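Local coordinates for hydroxyethylphosphonate dioxygenase (Streptomyces albus, PDB 6B9R), which uses an iron centre to oxidise 2-hydroxyethylphosphonate, probably splitting its carbon-carbon bond with dioxygen to yield hydroxymethylphosphonate, at residues L86-V91 and D394-I399; S97-E102 and Y111-M116; S121-W126 and A205-G210; Y156-V161 and P200-A205. One frame throughout, in Å; residues are numbered along the deposited sequence.

Contact 1: residues L86-V91 and D394-I399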
loop_
_atom_site.group_PDB
_atom_site.type_symbol
_atom_site.label_atom_id
_atom_site.label_comp_id
_atom_site.label_asym_id
_atom_site.label_seq_id
_atom_site.Cartn_x
_atom_site.Cartn_y
_atom_site.Cartn_z
ATOM N N LEU A 86 18.236 -14.643 0.117
ATOM C CA LEU A 86 19.095 -13.963 1.073
ATOM C C LEU A 86 20.353 -13.593 0.303
ATOM O O LEU A 86 20.820 -14.370 -0.533
ATOM C CB LEU A 86 19.419 -14.863 2.283
ATOM C CG LEU A 86 20.172 -14.281 3.493
ATOM C CD1 LEU A 86 19.781 -14.980 4.823
ATOM C CD2 LEU A 86 21.693 -14.364 3.299
ATOM N N ARG A 87 20.874 -12.396 0.539
ATOM C CA ARG A 87 22.127 -12.007 -0.092
ATOM C C ARG A 87 23.001 -11.281 0.920
ATOM O O ARG A 87 22.512 -10.450 1.689
ATOM C CB ARG A 87 21.896 -11.121 -1.322
ATOM C CG ARG A 87 23.184 -10.614 -1.955
ATOM C CD ARG A 87 22.931 -9.860 -3.271
ATOM N NE ARG A 87 21.629 -9.186 -3.321
ATOM C CZ ARG A 87 21.354 -8.011 -2.760
ATOM N NH1 ARG A 87 22.280 -7.348 -2.076
ATOM N NH2 ARG A 87 20.139 -7.497 -2.883
ATOM N N MET A 88 24.291 -11.602 0.914
ATOM C CA MET A 88 25.246 -10.982 1.814
ATOM C C MET A 88 26.019 -9.900 1.080
ATOM O O MET A 88 26.250 -9.984 -0.129
ATOM C CB MET A 88 26.220 -12.017 2.390
ATOM C CG MET A 88 25.502 -13.171 3.050
ATOM S SD MET A 88 26.595 -14.463 3.676
ATOM C CE MET A 88 25.349 -15.448 4.505
ATOM N N MET A 89 26.430 -8.890 1.835
ATOM C CA MET A 89 27.338 -7.862 1.359
ATOM C C MET A 89 28.563 -7.833 2.264
ATOM O O MET A 89 28.439 -7.958 3.487
ATOM C CB MET A 89 26.648 -6.506 1.351
ATOM C CG MET A 89 27.505 -5.408 0.757
ATOM S SD MET A 89 26.599 -3.863 0.698
ATOM C CE MET A 89 27.848 -2.838 -0.079
ATOM N N ARG A 90 29.747 -7.684 1.670
ATOM C CA ARG A 90 30.994 -7.809 2.411
ATOM C C ARG A 90 31.554 -6.441 2.795
ATOM O O ARG A 90 31.361 -5.448 2.087
ATOM C CB ARG A 90 32.052 -8.563 1.594
ATOM C CG ARG A 90 31.595 -9.903 1.025
ATOM C CD ARG A 90 31.174 -10.857 2.125
ATOM N NE ARG A 90 30.705 -12.129 1.585
ATOM C CZ ARG A 90 30.198 -13.109 2.328
ATOM N NH1 ARG A 90 30.093 -12.948 3.639
ATOM N NH2 ARG A 90 29.789 -14.238 1.760
ATOM N N VAL A 91 32.292 -6.421 3.905
ATOM C CA VAL A 91 33.037 -5.254 4.370
ATOM C C VAL A 91 33.776 -4.566 3.236
ATOM O O VAL A 91 33.727 -3.337 3.107
ATOM C CB VAL A 91 34.041 -5.650 5.466
ATOM C CG1 VAL A 91 34.992 -4.497 5.758
ATOM C CG2 VAL A 91 33.320 -6.056 6.701
ATOM N N ASP A 394 30.097 -7.528 7.873
ATOM C CA ASP A 394 29.271 -7.959 6.751
ATOM C C ASP A 394 27.794 -7.716 7.066
ATOM O O ASP A 394 27.389 -7.603 8.228
ATOM C CB ASP A 394 29.475 -9.453 6.453
ATOM C CG ASP A 394 30.804 -9.771 5.783
ATOM O OD1 ASP A 394 31.581 -8.849 5.469
ATOM O OD2 ASP A 394 31.064 -10.977 5.567
ATOM N N SER A 395 26.974 -7.641 6.019
ATOM C CA SER A 395 25.545 -7.451 6.216
ATOM C C SER A 395 24.785 -8.379 5.274
ATOM O O SER A 395 25.363 -9.000 4.374
ATOM C CB SER A 395 25.141 -5.980 6.004
ATOM O OG SER A 395 25.684 -5.478 4.782
ATOM N N ALA A 396 23.478 -8.494 5.495
ATOM C CA ALA A 396 22.674 -9.333 4.617
ATOM C C ALA A 396 21.274 -8.757 4.494
ATOM O O ALA A 396 20.778 -8.068 5.390
ATOM C CB ALA A 396 22.599 -10.783 5.113
ATOM N N TYR A 397 20.650 -9.049 3.360
ATOM C CA TYR A 397 19.260 -8.726 3.101
ATOM C C TYR A 397 18.491 -10.026 2.902
ATOM O O TYR A 397 18.984 -10.938 2.231
ATOM C CB TYR A 397 19.119 -7.835 1.863
ATOM C CG TYR A 397 17.701 -7.822 1.401
ATOM C CD1 TYR A 397 16.720 -7.181 2.150
ATOM C CD2 TYR A 397 17.325 -8.492 0.246
ATOM C CE1 TYR A 397 15.406 -7.188 1.750
ATOM C CE2 TYR A 397 16.007 -8.503 -0.168
ATOM C CZ TYR A 397 15.054 -7.848 0.584
ATOM O OH TYR A 397 13.740 -7.872 0.182
ATOM N N VAL A 398 17.291 -10.115 3.494
ATOM C CA VAL A 398 16.448 -11.308 3.440
ATOM C C VAL A 398 15.041 -10.904 3.013
ATOM O O VAL A 398 14.456 -9.989 3.603
ATOM C CB VAL A 398 16.386 -12.031 4.801
ATOM C CG1 VAL A 398 15.853 -13.458 4.626
ATOM C CG2 VAL A 398 17.763 -12.021 5.517
ATOM N N ILE A 399 14.498 -11.582 1.999
ATOM C CA ILE A 399 13.127 -11.311 1.556
ATOM C C ILE A 399 12.151 -11.909 2.562
ATOM O O ILE A 399 12.532 -12.793 3.353
ATOM C CB ILE A 399 12.848 -11.863 0.141
ATOM C CG1 ILE A 399 12.785 -13.400 0.137
ATOM C CG2 ILE A 399 13.847 -11.293 -0.859
ATOM C CD1 ILE A 399 12.303 -14.004 -1.232
#

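Contact 2: residues S97-E102 and Y111-M116. With 2HE ((2-hydroxyethyl)phosphonic acid), chain F.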
loop_
_atom_site.group_PDB
_atom_site.type_symbol
_atom_site.label_atom_id
_atom_site.label_comp_id
_atom_site.label_asym_id
_atom_site.label_seq_id
_atom_site.Cartn_x
_atom_site.Cartn_y
_atom_site.Cartn_z
ATOM N N SER A 97 32.292 1.575 -1.243
ATOM C CA SER A 97 31.219 2.551 -1.394
ATOM C C SER A 97 31.445 3.827 -0.582
ATOM O O SER A 97 30.541 4.668 -0.523
ATOM C CB SER A 97 29.889 1.921 -0.965
ATOM O OG SER A 97 29.839 1.840 0.451
ATOM N N SER A 98 32.610 3.979 0.044
ATOM C CA SER A 98 32.831 5.059 1.001
ATOM C C SER A 98 32.639 6.435 0.373
ATOM O O SER A 98 33.109 6.705 -0.736
ATOM C CB SER A 98 34.244 4.964 1.576
ATOM O OG SER A 98 34.563 6.124 2.318
ATOM N N ARG A 99 31.958 7.313 1.113
ATOM C CA ARG A 99 31.823 8.729 0.797
ATOM C C ARG A 99 32.114 9.528 2.055
ATOM O O ARG A 99 31.540 9.257 3.115
ATOM C CB ARG A 99 30.416 9.077 0.303
ATOM C CG ARG A 99 30.140 8.745 -1.137
ATOM C CD ARG A 99 28.747 8.166 -1.291
ATOM N NE ARG A 99 28.688 6.841 -0.690
ATOM C CZ ARG A 99 27.777 6.438 0.187
ATOM N NH1 ARG A 99 26.804 7.255 0.577
ATOM N NH2 ARG A 99 27.843 5.201 0.662
ATOM N N ILE A 100 32.998 10.510 1.944
ATOM C CA ILE A 100 33.258 11.458 3.022
ATOM C C ILE A 100 32.630 12.777 2.617
ATOM O O ILE A 100 32.862 13.263 1.505
ATOM C CB ILE A 100 34.762 11.622 3.292
ATOM C CG1 ILE A 100 35.344 10.321 3.842
ATOM C CG2 ILE A 100 34.998 12.780 4.258
ATOM C CD1 ILE A 100 36.840 10.251 3.785
ATOM N N ILE A 101 31.818 13.345 3.501
ATOM C CA ILE A 101 31.146 14.609 3.244
ATOM C C ILE A 101 31.574 15.606 4.307
ATOM O O ILE A 101 31.568 15.292 5.504
ATOM C CB ILE A 101 29.615 14.451 3.207
ATOM C CG1 ILE A 101 29.221 13.549 2.033
ATOM C CG2 ILE A 101 28.941 15.815 3.091
ATOM C CD1 ILE A 101 27.740 13.539 1.725
ATOM N N GLU A 102 31.971 16.793 3.860
ATOM C CA GLU A 102 32.394 17.860 4.746
ATOM C C GLU A 102 31.213 18.763 5.055
ATOM O O GLU A 102 30.343 18.984 4.208
ATOM C CB GLU A 102 33.520 18.677 4.109
ATOM C CG GLU A 102 34.666 17.839 3.580
ATOM C CD GLU A 102 35.955 18.634 3.472
ATOM O OE1 GLU A 102 37.039 18.011 3.462
ATOM O OE2 GLU A 102 35.883 19.880 3.409
ATOM N N TYR A 111 30.300 7.872 5.013
ATOM C CA TYR A 111 29.195 6.966 4.723
ATOM C C TYR A 111 29.697 5.711 4.021
ATOM O O TYR A 111 30.583 5.781 3.164
ATOM C CB TYR A 111 28.152 7.611 3.808
ATOM C CG TYR A 111 27.474 8.870 4.283
ATOM C CD1 TYR A 111 28.049 10.115 4.061
ATOM C CD2 TYR A 111 26.227 8.821 4.898
ATOM C CE1 TYR A 111 27.417 11.276 4.460
ATOM C CE2 TYR A 111 25.585 9.981 5.307
ATOM C CZ TYR A 111 26.188 11.205 5.082
ATOM O OH TYR A 111 25.555 12.361 5.472
ATOM N N ARG A 112 29.096 4.571 4.357
ATOM C CA ARG A 112 29.344 3.315 3.655
ATOM C C ARG A 112 28.018 2.592 3.467
ATOM O O ARG A 112 27.252 2.451 4.428
ATOM C CB ARG A 112 30.332 2.424 4.435
ATOM C CG ARG A 112 31.744 2.989 4.505
ATOM C CD ARG A 112 32.698 2.052 5.228
ATOM N NE ARG A 112 33.955 2.718 5.547
ATOM C CZ ARG A 112 34.825 2.271 6.449
ATOM N NH1 ARG A 112 34.577 1.154 7.124
ATOM N NH2 ARG A 112 35.942 2.949 6.678
ATOM N N ASP A 113 27.740 2.139 2.242
ATOM C CA ASP A 113 26.569 1.301 2.028
ATOM C C ASP A 113 26.717 -0.026 2.747
ATOM O O ASP A 113 27.816 -0.585 2.846
ATOM C CB ASP A 113 26.357 0.985 0.547
ATOM C CG ASP A 113 26.114 2.211 -0.293
ATOM O OD1 ASP A 113 25.704 3.251 0.246
ATOM O OD2 ASP A 113 26.349 2.116 -1.506
ATOM N N THR A 114 25.585 -0.556 3.208
ATOM C CA THR A 114 25.461 -1.952 3.604
ATOM C C THR A 114 24.335 -2.591 2.780
ATOM O O THR A 114 23.823 -1.987 1.830
ATOM C CB THR A 114 25.261 -2.075 5.121
ATOM O OG1 THR A 114 24.079 -1.387 5.524
ATOM C CG2 THR A 114 26.447 -1.471 5.854
ATOM N N ALA A 115 23.963 -3.822 3.132
ATOM C CA ALA A 115 23.158 -4.650 2.231
ATOM C C ALA A 115 21.828 -3.985 1.890
ATOM O O ALA A 115 21.074 -3.586 2.779
ATOM C CB ALA A 115 22.912 -6.026 2.854
ATOM N N MET A 116 21.545 -3.890 0.588
ATOM C CA MET A 116 20.329 -3.280 0.062
ATOM C C MET A 116 19.766 -4.158 -1.042
ATOM O O MET A 116 20.436 -5.068 -1.538
ATOM C CB MET A 116 20.589 -1.895 -0.521
ATOM C CG MET A 116 20.808 -0.860 0.488
ATOM S SD MET A 116 21.013 0.776 -0.198
ATOM C CE MET A 116 22.784 0.811 -0.449
HETATM O O3 2HE F . 21.003 11.901 7.553
HETATM P P 2HE F . 22.401 12.403 7.616
HETATM O O1 2HE F . 22.413 14.002 7.805
HETATM O O2 2HE F . 23.231 12.008 6.287
HETATM C CA 2HE F . 23.133 11.606 9.064
HETATM C CB 2HE F . 22.611 10.173 9.101
HETATM O O4 2HE F . 21.265 10.114 9.600
#

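Contact 3: residues S121-W126 and A205-G210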
loop_
_atom_site.group_PDB
_atom_site.type_symbol
_atom_site.label_atom_id
_atom_site.label_comp_id
_atom_site.label_asym_id
_atom_site.label_seq_id
_atom_site.Cartn_x
_atom_site.Cartn_y
_atom_site.Cartn_z
ATOM N N SER A 121 12.759 -1.357 0.693
ATOM C CA SER A 121 12.962 0.082 0.855
ATOM C C SER A 121 14.133 0.455 1.761
ATOM O O SER A 121 14.333 1.653 2.014
ATOM C CB SER A 121 11.696 0.742 1.409
ATOM O OG SER A 121 11.493 0.338 2.739
ATOM N N TYR A 122 14.894 -0.510 2.281
ATOM C CA TYR A 122 16.014 -0.155 3.151
ATOM C C TYR A 122 16.969 0.772 2.425
ATOM O O TYR A 122 17.281 0.563 1.246
ATOM C CB TYR A 122 16.823 -1.374 3.575
ATOM C CG TYR A 122 16.146 -2.381 4.444
ATOM C CD1 TYR A 122 15.925 -2.132 5.798
ATOM C CD2 TYR A 122 15.793 -3.622 3.931
ATOM C CE1 TYR A 122 15.315 -3.082 6.599
ATOM C CE2 TYR A 122 15.204 -4.574 4.722
ATOM C CZ TYR A 122 14.964 -4.305 6.054
ATOM O OH TYR A 122 14.371 -5.274 6.831
ATOM N N ARG A 123 17.454 1.782 3.145
ATOM C CA ARG A 123 18.637 2.554 2.755
ATOM C C ARG A 123 19.563 2.582 3.964
ATOM O O ARG A 123 19.624 3.582 4.697
ATOM C CB ARG A 123 18.264 3.958 2.283
ATOM C CG ARG A 123 17.477 3.964 0.951
ATOM C CD ARG A 123 18.371 3.594 -0.218
ATOM N NE ARG A 123 17.657 3.652 -1.507
ATOM C CZ ARG A 123 16.941 2.649 -2.002
ATOM N NH1 ARG A 123 16.836 1.518 -1.332
ATOM N NH2 ARG A 123 16.338 2.776 -3.179
ATOM N N PRO A 124 20.293 1.487 4.213
ATOM C CA PRO A 124 21.040 1.361 5.471
ATOM C C PRO A 124 22.498 1.743 5.321
ATOM O O PRO A 124 23.244 1.102 4.571
ATOM C CB PRO A 124 20.889 -0.124 5.800
ATOM C CG PRO A 124 20.883 -0.786 4.425
ATOM C CD PRO A 124 20.289 0.224 3.463
ATOM N N GLU A 125 22.928 2.774 6.040
ATOM C CA GLU A 125 24.284 3.279 5.915
ATOM C C GLU A 125 25.006 3.117 7.245
ATOM O O GLU A 125 24.443 3.411 8.304
ATOM C CB GLU A 125 24.297 4.755 5.475
ATOM C CG GLU A 125 23.594 5.019 4.144
ATOM C CD GLU A 125 24.460 4.692 2.940
ATOM O OE1 GLU A 125 25.493 5.363 2.751
ATOM O OE2 GLU A 125 24.103 3.760 2.183
ATOM N N TRP A 126 26.222 2.586 7.174
ATOM C CA TRP A 126 27.214 2.748 8.222
ATOM C C TRP A 126 27.754 4.167 8.120
ATOM O O TRP A 126 28.094 4.618 7.023
ATOM C CB TRP A 126 28.320 1.712 8.014
ATOM C CG TRP A 126 29.516 1.765 8.925
ATOM C CD1 TRP A 126 29.759 0.960 10.004
ATOM C CD2 TRP A 126 30.658 2.633 8.808
ATOM N NE1 TRP A 126 30.970 1.287 10.573
ATOM C CE2 TRP A 126 31.540 2.308 9.860
ATOM C CE3 TRP A 126 31.010 3.664 7.926
ATOM C CZ2 TRP A 126 32.753 2.975 10.053
ATOM C CZ3 TRP A 126 32.222 4.324 8.114
ATOM C CH2 TRP A 126 33.077 3.973 9.168
ATOM N N ALA A 205 22.779 3.652 10.541
ATOM C CA ALA A 205 21.613 4.479 10.214
ATOM C C ALA A 205 20.777 3.713 9.199
ATOM O O ALA A 205 21.039 3.768 7.994
ATOM C CB ALA A 205 22.050 5.837 9.665
ATOM N N LEU A 206 19.786 2.970 9.691
ATOM C CA LEU A 206 18.986 2.089 8.856
ATOM C C LEU A 206 17.692 2.817 8.494
ATOM O O LEU A 206 16.650 2.666 9.140
ATOM C CB LEU A 206 18.722 0.763 9.590
ATOM C CG LEU A 206 19.932 0.089 10.269
ATOM C CD1 LEU A 206 19.570 -1.294 10.826
ATOM C CD2 LEU A 206 21.130 -0.007 9.327
ATOM N N THR A 207 17.768 3.634 7.446
ATOM C CA THR A 207 16.566 4.317 6.990
ATOM C C THR A 207 15.744 3.400 6.085
ATOM O O THR A 207 16.263 2.471 5.460
ATOM C CB THR A 207 16.897 5.625 6.256
ATOM O OG1 THR A 207 17.532 5.338 5.005
ATOM C CG2 THR A 207 17.820 6.516 7.091
ATOM N N TYR A 208 14.441 3.666 6.030
ATOM C CA TYR A 208 13.508 2.832 5.285
ATOM C C TYR A 208 12.224 3.625 5.073
ATOM O O TYR A 208 12.013 4.685 5.675
ATOM C CB TYR A 208 13.255 1.492 5.997
ATOM C CG TYR A 208 12.402 1.591 7.253
ATOM C CD1 TYR A 208 12.970 1.954 8.475
ATOM C CD2 TYR A 208 11.040 1.299 7.219
ATOM C CE1 TYR A 208 12.200 2.047 9.628
ATOM C CE2 TYR A 208 10.249 1.390 8.376
ATOM C CZ TYR A 208 10.847 1.764 9.583
ATOM O OH TYR A 208 10.095 1.854 10.748
ATOM N N GLY A 209 11.383 3.115 4.169
ATOM C CA GLY A 209 10.268 3.909 3.682
ATOM C C GLY A 209 8.875 3.392 4.024
ATOM O O GLY A 209 8.083 4.098 4.658
ATOM N N GLY A 210 8.525 2.208 3.570
ATOM C CA GLY A 210 7.186 1.767 3.826
ATOM C C GLY A 210 6.126 2.313 2.883
ATOM O O GLY A 210 6.336 2.521 1.681
#

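Contact 4: residues Y156-V161 and P200-A205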
loop_
_atom_site.group_PDB
_atom_site.type_symbol
_atom_site.label_atom_id
_atom_site.label_comp_id
_atom_site.label_asym_id
_atom_site.label_seq_id
_atom_site.Cartn_x
_atom_site.Cartn_y
_atom_site.Cartn_z
ATOM N N TYR A 156 21.202 2.747 15.331
ATOM C CA TYR A 156 21.882 1.999 16.381
ATOM C C TYR A 156 23.244 2.631 16.637
ATOM O O TYR A 156 23.990 2.877 15.687
ATOM C CB TYR A 156 22.051 0.538 15.968
ATOM C CG TYR A 156 22.765 -0.282 17.000
ATOM C CD1 TYR A 156 22.066 -0.878 18.033
ATOM C CD2 TYR A 156 24.144 -0.458 16.943
ATOM C CE1 TYR A 156 22.726 -1.639 18.992
ATOM C CE2 TYR A 156 24.809 -1.210 17.894
ATOM C CZ TYR A 156 24.095 -1.794 18.918
ATOM O OH TYR A 156 24.763 -2.545 19.858
ATOM N N PHE A 157 23.570 2.896 17.909
ATOM C CA PHE A 157 24.767 3.662 18.261
ATOM C C PHE A 157 25.912 2.757 18.715
ATOM O O PHE A 157 25.702 1.805 19.467
ATOM C CB PHE A 157 24.443 4.673 19.363
ATOM C CG PHE A 157 23.459 5.724 18.940
ATOM C CD1 PHE A 157 23.890 6.862 18.278
ATOM C CD2 PHE A 157 22.105 5.569 19.192
ATOM C CE1 PHE A 157 22.989 7.843 17.883
ATOM C CE2 PHE A 157 21.192 6.537 18.805
ATOM C CZ PHE A 157 21.631 7.681 18.138
ATOM N N VAL A 158 27.125 3.062 18.249
ATOM C CA VAL A 158 28.351 2.416 18.717
ATOM C C VAL A 158 29.293 3.510 19.208
ATOM O O VAL A 158 29.647 4.422 18.448
ATOM C CB VAL A 158 29.032 1.574 17.623
ATOM C CG1 VAL A 158 30.321 0.956 18.177
ATOM C CG2 VAL A 158 28.085 0.484 17.079
ATOM N N GLY A 159 29.708 3.417 20.471
ATOM C CA GLY A 159 30.647 4.365 21.015
ATOM C C GLY A 159 29.973 5.641 21.470
ATOM O O GLY A 159 28.741 5.754 21.470
ATOM N N PRO A 160 30.778 6.629 21.878
ATOM C CA PRO A 160 30.240 7.864 22.492
ATOM C C PRO A 160 29.740 8.867 21.459
ATOM O O PRO A 160 30.351 9.906 21.189
ATOM C CB PRO A 160 31.446 8.382 23.289
ATOM C CG PRO A 160 32.629 7.935 22.470
ATOM C CD PRO A 160 32.251 6.579 21.924
ATOM N N VAL A 161 28.590 8.550 20.863
ATOM C CA VAL A 161 27.953 9.379 19.847
ATOM C C VAL A 161 26.927 10.288 20.511
ATOM O O VAL A 161 26.137 9.833 21.353
ATOM C CB VAL A 161 27.290 8.505 18.769
ATOM C CG1 VAL A 161 26.486 9.374 17.806
ATOM C CG2 VAL A 161 28.350 7.685 18.011
ATOM N N PRO A 200 36.181 4.341 18.695
ATOM C CA PRO A 200 35.268 4.352 17.545
ATOM C C PRO A 200 33.922 4.962 17.912
ATOM O O PRO A 200 33.363 4.692 18.978
ATOM C CB PRO A 200 35.136 2.866 17.188
ATOM C CG PRO A 200 36.405 2.240 17.713
ATOM C CD PRO A 200 36.747 3.000 18.944
ATOM N N ALA A 201 33.407 5.804 17.020
ATOM C CA ALA A 201 32.116 6.459 17.224
ATOM C C ALA A 201 31.389 6.449 15.890
ATOM O O ALA A 201 31.771 7.188 14.978
ATOM C CB ALA A 201 32.284 7.886 17.747
ATOM N N TYR A 202 30.373 5.598 15.765
ATOM C CA TYR A 202 29.664 5.482 14.499
ATOM C C TYR A 202 28.255 4.968 14.756
ATOM O O TYR A 202 27.895 4.613 15.880
ATOM C CB TYR A 202 30.424 4.587 13.517
ATOM C CG TYR A 202 30.632 3.144 13.942
ATOM C CD1 TYR A 202 31.746 2.770 14.685
ATOM C CD2 TYR A 202 29.735 2.154 13.566
ATOM C CE1 TYR A 202 31.949 1.455 15.059
ATOM C CE2 TYR A 202 29.931 0.833 13.940
ATOM C CZ TYR A 202 31.038 0.490 14.687
ATOM O OH TYR A 202 31.244 -0.825 15.056
ATOM N N ILE A 203 27.441 4.969 13.696
ATOM C CA ILE A 203 26.068 4.500 13.774
ATOM C C ILE A 203 25.789 3.568 12.603
ATOM O O ILE A 203 26.436 3.625 11.557
ATOM C CB ILE A 203 25.040 5.652 13.778
ATOM C CG1 ILE A 203 25.061 6.417 12.441
ATOM C CG2 ILE A 203 25.256 6.584 14.982
ATOM C CD1 ILE A 203 24.131 7.617 12.421
ATOM N N LEU A 204 24.816 2.702 12.805
ATOM C CA LEU A 204 24.133 2.025 11.708
ATOM C C LEU A 204 22.824 2.779 11.550
ATOM O O LEU A 204 21.902 2.614 12.354
ATOM C CB LEU A 204 23.925 0.540 11.992
ATOM C CG LEU A 204 25.112 -0.403 11.716
ATOM C CD1 LEU A 204 25.440 -0.470 10.225
ATOM C CD2 LEU A 204 26.357 -0.014 12.503
ATOM N N ALA A 205 22.779 3.652 10.541
ATOM C CA ALA A 205 21.613 4.479 10.214
ATOM C C ALA A 205 20.777 3.713 9.199
ATOM O O ALA A 205 21.039 3.768 7.994
ATOM C CB ALA A 205 22.050 5.837 9.665
#

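Contact 1: residues L86-V91 and D394-I399
Asp394 OD2 is gripped by two donors: Arg90 NH1, 2.9 Å away, makes a salt bridge with it, and the backbone N of Glu391 adds a second bond. The carboxylate oxygen lies in the guanidinium plane, yet NH1 meets it from above the carboxylate plane, the two flat groups being turned 58° apart. A bend in the arginine chain (chi2 -60°) folds it back so that the edge of the guanidinium, at NH1, meets this oxygen, with Met88 CB over one face; NH1 also bonds to Arg389 O. Asp394 OD1 takes the backbone N-H of Val91 at 3.0 Å. Since Val91 opens helix 91-96, the negative charge would probably be favoured at that helix start. Strands 86-89 and 395-398 run antiparallel here, and the former is an outermost strand, within this chain, of a seven-stranded sheet, consistent with the cupin fold of this enzyme family. Arg87 with Tyr397, and Met89 with Ser395, are hydrogen-bonded pairs, Met89 N reaching Ser395 O at 2.8 Å. On the face of Leu86, Leu86 CD1 touches Val398 CG2 at 3.6 Å; Leu86 CD2 reaches the small methyl of Ala396, CB, at 4.1 Å. On the other face, Ser395 OG passes Met89 CB at 3.7 Å and bonds to Ala115 N.

Contact 2: residues S97-E102 and Y111-M116
A salt bridge joins Arg99 NH2 to Asp113 OD1 at 2.9 Å, the guanidinium and carboxylate planes 41° apart. The same NH2 also pairs with Glu125 OE1, while Asp113 OD2 has a further partner in Arg30 of the second subunit. Hydrogen bonds fix the guanidinium in place. A chain bent at chi2 and chi3 (-70°) curls back so that NE and NH2 both hold Ser97 O, at 2.9 Å from Arg99 NE, with this oxygen near the guanidinium plane; long, multi-donor arginine suits such a junction. Ser97 OG accepts the N-H of Asp113 at 2.8 Å and is bonded to Ser94 O as well, which ties the end of helix 91-96 to the strand. Arg99 and Tyr111 form a hydrogen-bonded pair of the beta hairpin made by strands 99-103 and 106-113, Tyr111 N lying 2.7 Å from Arg99 O. At the far end of the tyrosine ring, Tyr111 OH gives a very short bond of 2.5 Å to substrate O2, which lies in the ring plane beside its edge. In the packing, Tyr111 CB sits over a guanidinium face, 3.5 Å from Arg99 NH1, and Ile101 CD1 rests 3.6 Å from Tyr111 CE1.

Contact 3: residues S121-W126 and A205-G210
Arg123 O receives the hydroxyl of Thr207, OG1 standing 2.7 Å away and tilted 23° from the carbonyl plane; the N-H of Thr207 adds a weak bond to the same oxygen. Threonine suits this place because its OG1, set between its own N and carbonyl carbon (chi1 69°), can turn back to the neighbouring strand, which probably makes up for the weak backbone bond. In return, Arg123 N points almost straight at Thr207 O, 2.7 Å off with an angle of 177° at the hydrogen. Farther along, Glu125 and Ala205 form another hydrogen-bonded pair, with Ala205 N 2.8 Å from Glu125 O. Pro124, which has no N-H to offer, falls opposite Leu206 in the non-hydrogen-bonded pair between them, where its CB meets Leu206 CD2 at 3.5 Å. Just before strand 123-129, Ser121 OG accepts the N-H of Gly209, which follows strand 202-208, at 3.1 Å. Strands 123-129 and 202-208 are central in their seven-stranded sheet, between strands 106-113 and 152-158; Leu206 packs on strands 364-369 and 412-419 of the other sheet, whereas the side chain of Thr207, on the opposite face, lies about 5 Å from the iron.

Contact 4: residues Y156-V161 and P200-A205
Val158 and Tyr202 exchange two backbone bonds, Val158 N to Tyr202 O at 2.9 Å and Tyr202 N to Val158 O at 3.0 Å, in an antiparallel pairing of strands 152-158 and 202-208 that belongs to a seven-stranded sheet, consistent with a cupin barrel. Tyr156 and Leu204 repeat the pattern, and Phe157 faces Ile203 in the non-hydrogen-bonded pair between. Beyond Val158 the chain turns away through an inverse gamma turn centred on Pro160, closed by Val161 N on Gly159 O. Packing differs on the two faces of the sheet. On one, Tyr202 CG sits between its own N and carbonyl carbon (chi1 62°), which places the ring against Val158: Val158 CB lies over one face, 3.8 Å from the centroid and 13° off the normal, in a CH-pi contact, with CG1 nearest CE1 and CZ and CG2 nearest CE2. On the other, Phe157 and Ile203 lie side by side, and Ile203 CG2 approaches Phe157 CD1 at 3.6 Å; the isoleucine side chain is about 4 Å from the bound substrate and probably adds apolar surface near the pocket. Small Ala201 leaves room for Val161 CG2, 3.9 Å from Ala201 CB. Gly159, bare of side chain, lets Pro200 O come within 3.4 Å of Gly159 CA.

Contacts 2, 3 and 4 belong to one seven-stranded antiparallel sheet, and contact 1 to the other. Along the chain, contact 1 encloses the rest: contact 2 closes before contact 3 opens, and contact 4 is nested within contact 3. Contacts 3 and 4 use strand 202-208 and share Ala205, though their centres are about 16 Å apart; neighbouring strands 106-113 and 123-129 join contacts 2 and 3, centres about 12 Å apart. Contact 1, its centre about 16 Å from that of contact 2, bonds through Arg87 and Ser395 to Met116 and Ala115, in the loop after strand 106-113. Contact 2 bonds the substrate through Tyr111, while side chains of contacts 3 and 4 come within about 4 Å of it; contacts 2 and 3 also touch the second subunit.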